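Local coordinates for uncharacterized protein (Proteus penneri, PDB 3RD4), which is of unknown function but belongs to the DUF2500 family and forms an antiparallel beta sheet that continues into a second subunit, at residues I17-R22 with T35-V40; I12-I17 with S59-I64; K5-E10 with L72-S77. All coordinates share one frame; numbering follows the deposited sequence.

Contact 1: residues I17-R22 with T35-V40; sequences IAANER and THYYQV
Thr35 and Ala19 form a hydrogen-bonded pair in the antiparallel sheet where the far end of strand 4-20 runs beside the start of strand 34-44. The two short strand axes approach to 4.7 Å. The Ala19-Thr35 pair anchors the register, and side chains pack on both faces. Among the backbone bonds, Ala19 N donates to Thr35 O at 2.9 Å and Thr35 N returns a bond to Ala19 O at 3.0 Å. At the other end, Ile17 N reaches Tyr37 O at 2.8 Å, while the return bond from Tyr37 N to Ile17 O is weak and bent.

The apolar contacts are modest. Ile17 CB lies beside Tyr37 CB. The methyl of Ala19 meets the edge of the Tyr37 ring, whereas Thr35 CG2 sits over a face of that ring, towards its rim. Apart from these, the Ile17 CD1 methyl lies against the Gln39 amide nitrogen, 3.7 Å from NE2. On the opposite face of the sheet, Ala18 CB lies over the His36 ring. Ile17, Ala18 and Ala19 also pair in parallel with a strand of the second subunit, so the sheet crosses that interface.

One polar side-chain bond remains. Glu21, its chain folded at chi2 (77°), turns its carboxylate back to the strand, and Thr35 OG1 donates to Glu21 OE2 at 2.9 Å from well above the carboxylate plane.

Contact 2: residues I12-I17 with S59-I64; sequences IDKKEI and SSYQNI
The Tyr61 ring has Lys14 over one face and the backbone of Lys15 at its edge, where Lys15 N lies in the ring plane, beside the hydroxyl on the CE1 side. This is a cation-pi contact accompanied by a CH-pi contact, joining the middle of strand 4-20 to the short helix 58-61 and the type I turn from Tyr61 to Ile64. Lys14 CE stands over the ring centre, 3.3 Å from the centroid. Its NZ is displaced further along, 4.2 Å from the same centroid and 25° off the normal.

The position follows from an extended lysine: CG is anti to the backbone N (chi1 -169°) and the chain stays straight beyond it, crossing the ring at a slant. CG lies near CE1 at the hydroxyl half of the ring, and CE passes over the middle. The ammonium end is not held by the ring alone: NZ is shared between the aromatic face and a salt bridge to Glu65.

Tyr61 also meets the ring of Tyr38, with planes about 50° apart, and touches Ile56, so its ring carries the short helix onto the sheet, against strands 34-44 and 50-56. Lys15 and Glu16 instead form salt bridges with Asp51 and Lys50 of the second subunit. Within the strand, Lys14 N donates to Asp13 OD1 at 2.6 Å, and OD1 accepts through its anti lone pair, the one away from the other oxygen.

Contact 3: residues K5-E10 with L72-S77; sequences KLYMVE and LFMQGS
Tyr7 packs along strand 72-75 from its first side-chain carbon to its hydroxyl, and it illustrates how one aromatic residue can span several positions of a neighbouring strand. CB lies 4.2 Å from Leu72 CB, its partner in the antiparallel pairing. Because CG is placed beside the backbone N (chi1 -57°), the ring leans towards the later residues of that strand. CD1 comes near Leu72 O and Met74 SD. CE1 goes further, reaching Met74 CB at 3.6 Å near the ring plane. Met74 SD, 4.6 Å from the Tyr7 ring centroid, makes an oblique Met-aromatic contact, and the two side chains cross at about a right angle. At the tip, OH has a weak link to a water, which donates to Gly76 O at 3.0 Å. On this same face, Val9 CG1 touches Leu72 CB.

The backbone beneath fixes this register. Tyr7 N and Leu72 O bond at 2.9 Å, Leu72 N returns to Tyr7 O, and Met74 N reaches Lys5 O at 3.1 Å. On the opposite face, Leu6 CD1 sits over the Phe73 ring, 3.9 Å from its centroid and towards the rim.

Strand 4-20 is flanked by strand 69-75, which pairs with strand 78-84. Leu72 reaches Phe42 of strand 34-44 and Val9 reaches Phe82 of strand 78-84, strands not adjacent to their own, so these side chains share an apolar layer on the Tyr7 face.

How the contacts relate
All three contacts are built on the long strand 4-20, which lies in the middle of the antiparallel sheet. Along it come first contact 3, then contact 2, then contact 1, while their partner segments follow in the reverse order, so the chain closes three successively wider loops. Contacts 1 and 2 have centres about 12 Å apart, share Ile17 and touch directly, as at the probable hydrogen bond from Lys15 N to Gln39 O. Contact 3 lies about 16 Å from contact 2 and 22 Å from contact 1, centre to centre, on the other side of the chain's centre from contact 1. One strand thus serves both neighbours, 34-44 and 69-75, and contacts 1 and 2 also meet the second subunit.

Contact 1: residues I17-R22 with T35-V40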
loop_
_atom_site.group_PDB
_atom_site.type_symbol
_atom_site.label_atom_id
_atom_site.label_comp_id
_atom_site.label_asym_id
_atom_site.label_seq_id
_atom_site.Cartn_x
_atom_site.Cartn_y
_atom_site.Cartn_z
ATOM N N ILE B 17 -13.546 3.396 1.238
ATOM C CA ILE B 17 -12.543 3.906 0.310
ATOM C C ILE B 17 -13.084 4.070 -1.109
ATOM O O ILE B 17 -13.238 3.072 -1.830
ATOM C CB ILE B 17 -11.353 2.966 0.239
ATOM C CG1 ILE B 17 -10.839 2.693 1.646
ATOM C CG2 ILE B 17 -10.274 3.574 -0.646
ATOM C CD1 ILE B 17 -9.717 1.669 1.699
ATOM N N ALA B 18 -13.387 5.309 -1.507
ATOM C CA ALA B 18 -13.887 5.555 -2.859
ATOM C C ALA B 18 -12.657 5.864 -3.703
ATOM O O ALA B 18 -12.061 6.916 -3.555
ATOM C CB ALA B 18 -14.859 6.736 -2.868
ATOM N N ALA B 19 -12.250 4.953 -4.578
ATOM C CA ALA B 19 -11.057 5.219 -5.380
ATOM C C ALA B 19 -11.228 5.282 -6.900
ATOM O O ALA B 19 -11.807 4.381 -7.508
ATOM C CB ALA B 19 -9.993 4.205 -5.047
ATOM N N ASN B 20 -10.707 6.357 -7.500
ATOM C CA ASN B 20 -10.739 6.526 -8.954
ATOM C C ASN B 20 -9.847 5.444 -9.541
ATOM O O ASN B 20 -8.688 5.329 -9.159
ATOM C CB ASN B 20 -10.160 7.880 -9.385
ATOM C CG ASN B 20 -11.127 9.019 -9.202
ATOM O OD1 ASN B 20 -12.351 8.823 -9.187
ATOM N ND2 ASN B 20 -10.588 10.235 -9.086
ATOM N N GLU B 21 -10.376 4.661 -10.471
ATOM C CA GLU B 21 -9.586 3.603 -11.081
ATOM C C GLU B 21 -8.827 4.140 -12.301
ATOM O O GLU B 21 -9.287 5.058 -12.973
ATOM C CB GLU B 21 -10.494 2.434 -11.484
ATOM C CG GLU B 21 -9.967 1.048 -11.060
ATOM C CD GLU B 21 -10.161 0.739 -9.565
ATOM O OE1 GLU B 21 -9.537 -0.231 -9.070
ATOM O OE2 GLU B 21 -10.939 1.448 -8.887
ATOM N N ARG B 22 -7.656 3.582 -12.572
ATOM C CA ARG B 22 -6.867 4.021 -13.713
ATOM C C ARG B 22 -7.420 3.323 -14.960
ATOM O O ARG B 22 -8.132 2.326 -14.833
ATOM C CB ARG B 22 -5.388 3.666 -13.480
ATOM C CG ARG B 22 -4.822 4.219 -12.159
ATOM C CD ARG B 22 -3.333 3.881 -11.911
ATOM N NE ARG B 22 -3.074 2.516 -11.431
ATOM C CZ ARG B 22 -2.624 1.514 -12.189
ATOM N NH1 ARG B 22 -2.377 1.704 -13.479
ATOM N NH2 ARG B 22 -2.409 0.314 -11.657
ATOM N N THR B 35 -14.154 2.642 -8.033
ATOM C CA THR B 35 -14.576 1.551 -7.165
ATOM C C THR B 35 -14.697 1.905 -5.706
ATOM O O THR B 35 -13.858 2.626 -5.174
ATOM C CB THR B 35 -13.577 0.411 -7.210
ATOM O OG1 THR B 35 -13.403 -0.020 -8.558
ATOM C CG2 THR B 35 -14.065 -0.738 -6.371
ATOM N N HIS B 36 -15.731 1.367 -5.063
ATOM C CA HIS B 36 -15.951 1.564 -3.630
ATOM C C HIS B 36 -15.375 0.376 -2.865
ATOM O O HIS B 36 -15.427 -0.761 -3.335
ATOM C CB HIS B 36 -17.431 1.657 -3.311
ATOM C CG HIS B 36 -17.984 3.035 -3.431
ATOM N ND1 HIS B 36 -18.059 3.707 -4.634
ATOM C CD2 HIS B 36 -18.485 3.873 -2.494
ATOM C CE1 HIS B 36 -18.584 4.904 -4.433
ATOM N NE2 HIS B 36 -18.850 5.029 -3.144
ATOM N N TYR B 37 -14.828 0.638 -1.686
ATOM C CA TYR B 37 -14.249 -0.421 -0.877
ATOM C C TYR B 37 -14.659 -0.261 0.575
ATOM O O TYR B 37 -14.429 0.779 1.194
ATOM C CB TYR B 37 -12.723 -0.395 -0.985
ATOM C CG TYR B 37 -12.189 -0.725 -2.364
ATOM C CD1 TYR B 37 -12.282 -2.020 -2.880
ATOM C CD2 TYR B 37 -11.592 0.261 -3.158
ATOM C CE1 TYR B 37 -11.794 -2.323 -4.148
ATOM C CE2 TYR B 37 -11.105 -0.033 -4.426
ATOM C CZ TYR B 37 -11.207 -1.326 -4.916
ATOM O OH TYR B 37 -10.721 -1.631 -6.166
ATOM N N TYR B 38 -15.265 -1.298 1.124
ATOM C CA TYR B 38 -15.698 -1.257 2.503
ATOM C C TYR B 38 -14.762 -2.138 3.303
ATOM O O TYR B 38 -14.972 -3.345 3.410
ATOM C CB TYR B 38 -17.126 -1.767 2.557
ATOM C CG TYR B 38 -18.016 -0.973 1.652
ATOM C CD1 TYR B 38 -18.478 0.283 2.035
ATOM C CD2 TYR B 38 -18.395 -1.463 0.412
ATOM C CE1 TYR B 38 -19.308 1.028 1.205
ATOM C CE2 TYR B 38 -19.227 -0.721 -0.430
ATOM C CZ TYR B 38 -19.680 0.521 -0.021
ATOM O OH TYR B 38 -20.526 1.253 -0.818
ATOM N N GLN B 39 -13.714 -1.549 3.861
ATOM C CA GLN B 39 -12.772 -2.364 4.614
ATOM C C GLN B 39 -12.883 -2.227 6.111
ATOM O O GLN B 39 -13.078 -1.138 6.638
ATOM C CB GLN B 39 -11.335 -2.044 4.210
ATOM C CG GLN B 39 -10.737 -0.934 5.020
ATOM C CD GLN B 39 -9.248 -0.836 4.850
ATOM O OE1 GLN B 39 -8.562 -0.331 5.725
ATOM N NE2 GLN B 39 -8.740 -1.304 3.721
ATOM N N VAL B 40 -12.766 -3.351 6.798
ATOM C CA VAL B 40 -12.806 -3.342 8.248
ATOM C C VAL B 40 -11.595 -4.113 8.751
ATOM O O VAL B 40 -11.207 -5.127 8.179
ATOM C CB VAL B 40 -14.151 -3.934 8.824
ATOM C CG1 VAL B 40 -14.736 -4.959 7.909
ATOM C CG2 VAL B 40 -13.899 -4.559 10.174
#

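Contact 2: residues I12-I17 with S59-I64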
loop_
_atom_site.group_PDB
_atom_site.type_symbol
_atom_site.label_atom_id
_atom_site.label_comp_id
_atom_site.label_asym_id
_atom_site.label_seq_id
_atom_site.Cartn_x
_atom_site.Cartn_y
_atom_site.Cartn_z
ATOM N N ILE B 12 -11.518 -3.629 15.161
ATOM C CA ILE B 12 -10.724 -2.470 15.538
ATOM C C ILE B 12 -10.982 -1.239 14.688
ATOM O O ILE B 12 -11.091 -0.142 15.212
ATOM C CB ILE B 12 -9.217 -2.769 15.442
ATOM C CG1 ILE B 12 -8.760 -3.556 16.657
ATOM C CG2 ILE B 12 -8.426 -1.481 15.363
ATOM C CD1 ILE B 12 -9.402 -4.913 16.774
ATOM N N ASP B 13 -11.070 -1.411 13.376
ATOM C CA ASP B 13 -11.258 -0.265 12.493
ATOM C C ASP B 13 -12.382 -0.438 11.480
ATOM O O ASP B 13 -12.957 -1.509 11.361
ATOM C CB ASP B 13 -9.953 0.007 11.744
ATOM C CG ASP B 13 -9.700 1.486 11.534
ATOM O OD1 ASP B 13 -10.640 2.206 11.111
ATOM O OD2 ASP B 13 -8.550 1.921 11.787
ATOM N N LYS B 14 -12.667 0.617 10.729
ATOM C CA LYS B 14 -13.727 0.577 9.740
ATOM C C LYS B 14 -13.617 1.843 8.895
ATOM O O LYS B 14 -13.601 2.941 9.438
ATOM C CB LYS B 14 -15.079 0.559 10.457
ATOM C CG LYS B 14 -16.252 0.264 9.556
ATOM C CD LYS B 14 -17.590 0.672 10.202
ATOM C CE LYS B 14 -18.771 0.357 9.260
ATOM N NZ LYS B 14 -20.080 0.966 9.615
ATOM N N LYS B 15 -13.542 1.707 7.573
ATOM C CA LYS B 15 -13.444 2.876 6.691
ATOM C C LYS B 15 -13.897 2.587 5.271
ATOM O O LYS B 15 -13.701 1.483 4.763
ATOM C CB LYS B 15 -12.004 3.398 6.617
ATOM C CG LYS B 15 -11.020 2.452 5.900
ATOM C CD LYS B 15 -9.838 3.193 5.285
ATOM C CE LYS B 15 -9.142 4.063 6.291
ATOM N NZ LYS B 15 -8.108 4.885 5.635
ATOM N N GLU B 16 -14.492 3.587 4.632
ATOM C CA GLU B 16 -14.937 3.449 3.255
ATOM C C GLU B 16 -13.865 4.068 2.340
ATOM O O GLU B 16 -13.331 5.134 2.635
ATOM C CB GLU B 16 -16.266 4.162 3.054
ATOM C CG GLU B 16 -17.108 3.512 1.983
ATOM C CD GLU B 16 -18.418 4.242 1.720
ATOM O OE1 GLU B 16 -19.089 4.650 2.702
ATOM O OE2 GLU B 16 -18.776 4.388 0.519
ATOM N N ILE B 17 -13.546 3.396 1.238
ATOM C CA ILE B 17 -12.543 3.906 0.310
ATOM C C ILE B 17 -13.084 4.070 -1.109
ATOM O O ILE B 17 -13.238 3.072 -1.830
ATOM C CB ILE B 17 -11.353 2.966 0.239
ATOM C CG1 ILE B 17 -10.839 2.693 1.646
ATOM C CG2 ILE B 17 -10.274 3.574 -0.646
ATOM C CD1 ILE B 17 -9.717 1.669 1.699
ATOM N N SER B 59 -23.359 -4.177 2.406
ATOM C CA SER B 59 -24.336 -4.550 3.410
ATOM C C SER B 59 -23.748 -5.047 4.745
ATOM O O SER B 59 -24.279 -4.714 5.816
ATOM C CB SER B 59 -25.282 -5.581 2.839
ATOM O OG SER B 59 -26.284 -5.849 3.791
ATOM N N SER B 60 -22.670 -5.835 4.688
ATOM C CA SER B 60 -22.024 -6.330 5.908
ATOM C C SER B 60 -21.354 -5.179 6.656
ATOM O O SER B 60 -21.503 -5.028 7.870
ATOM C CB SER B 60 -20.971 -7.381 5.568
ATOM O OG SER B 60 -21.590 -8.591 5.173
ATOM N N TYR B 61 -20.607 -4.374 5.910
ATOM C CA TYR B 61 -19.903 -3.216 6.451
ATOM C C TYR B 61 -20.861 -2.402 7.316
ATOM O O TYR B 61 -20.527 -1.986 8.418
ATOM C CB TYR B 61 -19.390 -2.372 5.277
ATOM C CG TYR B 61 -18.678 -1.094 5.651
ATOM C CD1 TYR B 61 -17.332 -1.103 6.006
ATOM C CD2 TYR B 61 -19.361 0.124 5.661
ATOM C CE1 TYR B 61 -16.679 0.072 6.369
ATOM C CE2 TYR B 61 -18.724 1.303 6.016
ATOM C CZ TYR B 61 -17.381 1.273 6.369
ATOM O OH TYR B 61 -16.740 2.445 6.709
ATOM N N GLN B 62 -22.065 -2.197 6.797
ATOM C CA GLN B 62 -23.112 -1.431 7.474
ATOM C C GLN B 62 -23.558 -2.011 8.807
ATOM O O GLN B 62 -24.227 -1.336 9.587
ATOM C CB GLN B 62 -24.348 -1.333 6.579
ATOM C CG GLN B 62 -24.111 -0.765 5.189
ATOM C CD GLN B 62 -25.088 0.337 4.843
ATOM O OE1 GLN B 62 -24.918 1.483 5.266
ATOM N NE2 GLN B 62 -26.126 -0.003 4.085
ATOM N N ASN B 63 -23.215 -3.266 9.056
ATOM C CA ASN B 63 -23.625 -3.913 10.289
ATOM C C ASN B 63 -22.473 -4.302 11.190
ATOM O O ASN B 63 -22.656 -5.080 12.126
ATOM C CB ASN B 63 -24.462 -5.146 9.964
ATOM C CG ASN B 63 -25.902 -4.803 9.709
ATOM O OD1 ASN B 63 -26.598 -4.328 10.601
ATOM N ND2 ASN B 63 -26.363 -5.033 8.487
ATOM N N ILE B 64 -21.290 -3.766 10.911
ATOM C CA ILE B 64 -20.112 -4.071 11.716
ATOM C C ILE B 64 -19.513 -2.800 12.299
ATOM O O ILE B 64 -19.050 -1.929 11.568
ATOM C CB ILE B 64 -19.031 -4.785 10.882
ATOM C CG1 ILE B 64 -19.557 -6.130 10.402
ATOM C CG2 ILE B 64 -17.777 -4.982 11.707
ATOM C CD1 ILE B 64 -18.710 -6.757 9.325
#

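Contact 3: residues K5-E10 with L72-S77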
loop_
_atom_site.group_PDB
_atom_site.type_symbol
_atom_site.label_atom_id
_atom_site.label_comp_id
_atom_site.label_asym_id
_atom_site.label_seq_id
_atom_site.Cartn_x
_atom_site.Cartn_y
_atom_site.Cartn_z
ATOM N N LYS B 5 -12.088 -21.336 7.462
ATOM C CA LYS B 5 -11.623 -21.295 8.850
ATOM C C LYS B 5 -12.328 -20.251 9.723
ATOM O O LYS B 5 -12.991 -19.331 9.223
ATOM C CB LYS B 5 -10.106 -21.038 8.905
ATOM C CG LYS B 5 -9.228 -22.280 9.056
ATOM C CD LYS B 5 -8.904 -22.924 7.713
ATOM C CE LYS B 5 -8.048 -24.183 7.884
ATOM N NZ LYS B 5 -7.848 -24.910 6.585
ATOM N N LEU B 6 -12.178 -20.417 11.037
ATOM C CA LEU B 6 -12.742 -19.490 12.007
ATOM C C LEU B 6 -11.608 -18.697 12.666
ATOM O O LEU B 6 -10.493 -19.195 12.826
ATOM C CB LEU B 6 -13.520 -20.223 13.104
ATOM C CG LEU B 6 -14.148 -19.229 14.102
ATOM C CD1 LEU B 6 -15.625 -19.059 13.767
ATOM C CD2 LEU B 6 -13.982 -19.701 15.544
ATOM N N TYR B 7 -11.901 -17.452 13.027
ATOM C CA TYR B 7 -10.938 -16.589 13.688
ATOM C C TYR B 7 -11.678 -15.783 14.757
ATOM O O TYR B 7 -12.495 -14.919 14.430
ATOM C CB TYR B 7 -10.282 -15.609 12.706
ATOM C CG TYR B 7 -9.569 -16.233 11.532
ATOM C CD1 TYR B 7 -10.210 -16.356 10.294
ATOM C CD2 TYR B 7 -8.255 -16.691 11.646
ATOM C CE1 TYR B 7 -9.563 -16.921 9.188
ATOM C CE2 TYR B 7 -7.593 -17.261 10.546
ATOM C CZ TYR B 7 -8.259 -17.372 9.319
ATOM O OH TYR B 7 -7.636 -17.938 8.224
ATOM N N MET B 8 -11.419 -16.084 16.031
ATOM C CA MET B 8 -12.039 -15.344 17.128
ATOM C C MET B 8 -11.399 -13.974 17.026
ATOM O O MET B 8 -10.188 -13.828 17.186
ATOM C CB MET B 8 -11.722 -16.010 18.463
ATOM C CG MET B 8 -12.345 -17.397 18.578
ATOM S SD MET B 8 -14.111 -17.317 18.191
ATOM C CE MET B 8 -14.649 -16.048 19.409
ATOM N N VAL B 9 -12.214 -12.963 16.762
ATOM C CA VAL B 9 -11.669 -11.647 16.537
ATOM C C VAL B 9 -12.365 -10.503 17.247
ATOM O O VAL B 9 -13.318 -10.700 17.986
ATOM C CB VAL B 9 -11.645 -11.397 15.014
ATOM C CG1 VAL B 9 -13.027 -11.029 14.512
ATOM C CG2 VAL B 9 -10.636 -10.354 14.684
ATOM N N GLU B 10 -11.843 -9.304 17.020
ATOM C CA GLU B 10 -12.358 -8.062 17.600
ATOM C C GLU B 10 -12.251 -6.988 16.520
ATOM O O GLU B 10 -11.218 -6.859 15.862
ATOM C CB GLU B 10 -11.528 -7.666 18.830
ATOM C CG GLU B 10 -11.743 -6.241 19.351
ATOM C CD GLU B 10 -10.954 -5.948 20.646
ATOM O OE1 GLU B 10 -9.748 -6.300 20.734
ATOM O OE2 GLU B 10 -11.547 -5.348 21.578
ATOM N N LEU B 72 -15.145 -14.819 13.149
ATOM C CA LEU B 72 -14.941 -14.330 11.799
ATOM C C LEU B 72 -14.760 -15.554 10.909
ATOM O O LEU B 72 -13.951 -16.420 11.215
ATOM C CB LEU B 72 -13.696 -13.442 11.753
ATOM C CG LEU B 72 -13.051 -13.197 10.390
ATOM C CD1 LEU B 72 -14.053 -12.551 9.470
ATOM C CD2 LEU B 72 -11.836 -12.319 10.550
ATOM N N PHE B 73 -15.532 -15.662 9.836
ATOM C CA PHE B 73 -15.366 -16.801 8.932
ATOM C C PHE B 73 -14.687 -16.307 7.663
ATOM O O PHE B 73 -15.075 -15.287 7.085
ATOM C CB PHE B 73 -16.717 -17.440 8.567
ATOM C CG PHE B 73 -17.461 -18.011 9.738
ATOM C CD1 PHE B 73 -18.313 -17.211 10.493
ATOM C CD2 PHE B 73 -17.290 -19.339 10.106
ATOM C CE1 PHE B 73 -18.985 -17.727 11.601
ATOM C CE2 PHE B 73 -17.956 -19.865 11.210
ATOM C CZ PHE B 73 -18.806 -19.056 11.962
ATOM N N MET B 74 -13.665 -17.022 7.226
ATOM C CA MET B 74 -12.967 -16.626 6.017
ATOM C C MET B 74 -12.693 -17.828 5.151
ATOM O O MET B 74 -12.340 -18.897 5.648
ATOM C CB MET B 74 -11.637 -15.958 6.351
ATOM C CG MET B 74 -11.697 -14.468 6.625
ATOM S SD MET B 74 -10.068 -13.868 7.109
ATOM C CE MET B 74 -9.203 -14.088 5.581
ATOM N N GLN B 75 -12.867 -17.646 3.851
ATOM C CA GLN B 75 -12.596 -18.703 2.894
ATOM C C GLN B 75 -11.257 -18.262 2.335
ATOM O O GLN B 75 -11.182 -17.340 1.508
ATOM C CB GLN B 75 -13.644 -18.712 1.793
ATOM C CG GLN B 75 -13.872 -20.058 1.167
ATOM C CD GLN B 75 -14.536 -19.929 -0.179
ATOM O OE1 GLN B 75 -13.894 -19.534 -1.154
ATOM N NE2 GLN B 75 -15.830 -20.239 -0.242
ATOM N N GLY B 76 -10.195 -18.904 2.808
ATOM C CA GLY B 76 -8.876 -18.521 2.365
ATOM C C GLY B 76 -8.590 -17.127 2.897
ATOM O O GLY B 76 -8.419 -16.939 4.114
ATOM N N SER B 77 -8.560 -16.145 1.995
ATOM C CA SER B 77 -8.273 -14.758 2.374
ATOM C C SER B 77 -9.481 -13.849 2.174
ATOM O O SER B 77 -9.433 -12.649 2.476
ATOM C CB SER B 77 -7.116 -14.217 1.543
ATOM O OG SER B 77 -7.519 -14.040 0.193
HETATM O O HOH W 1 -9.080 -19.489 5.552
#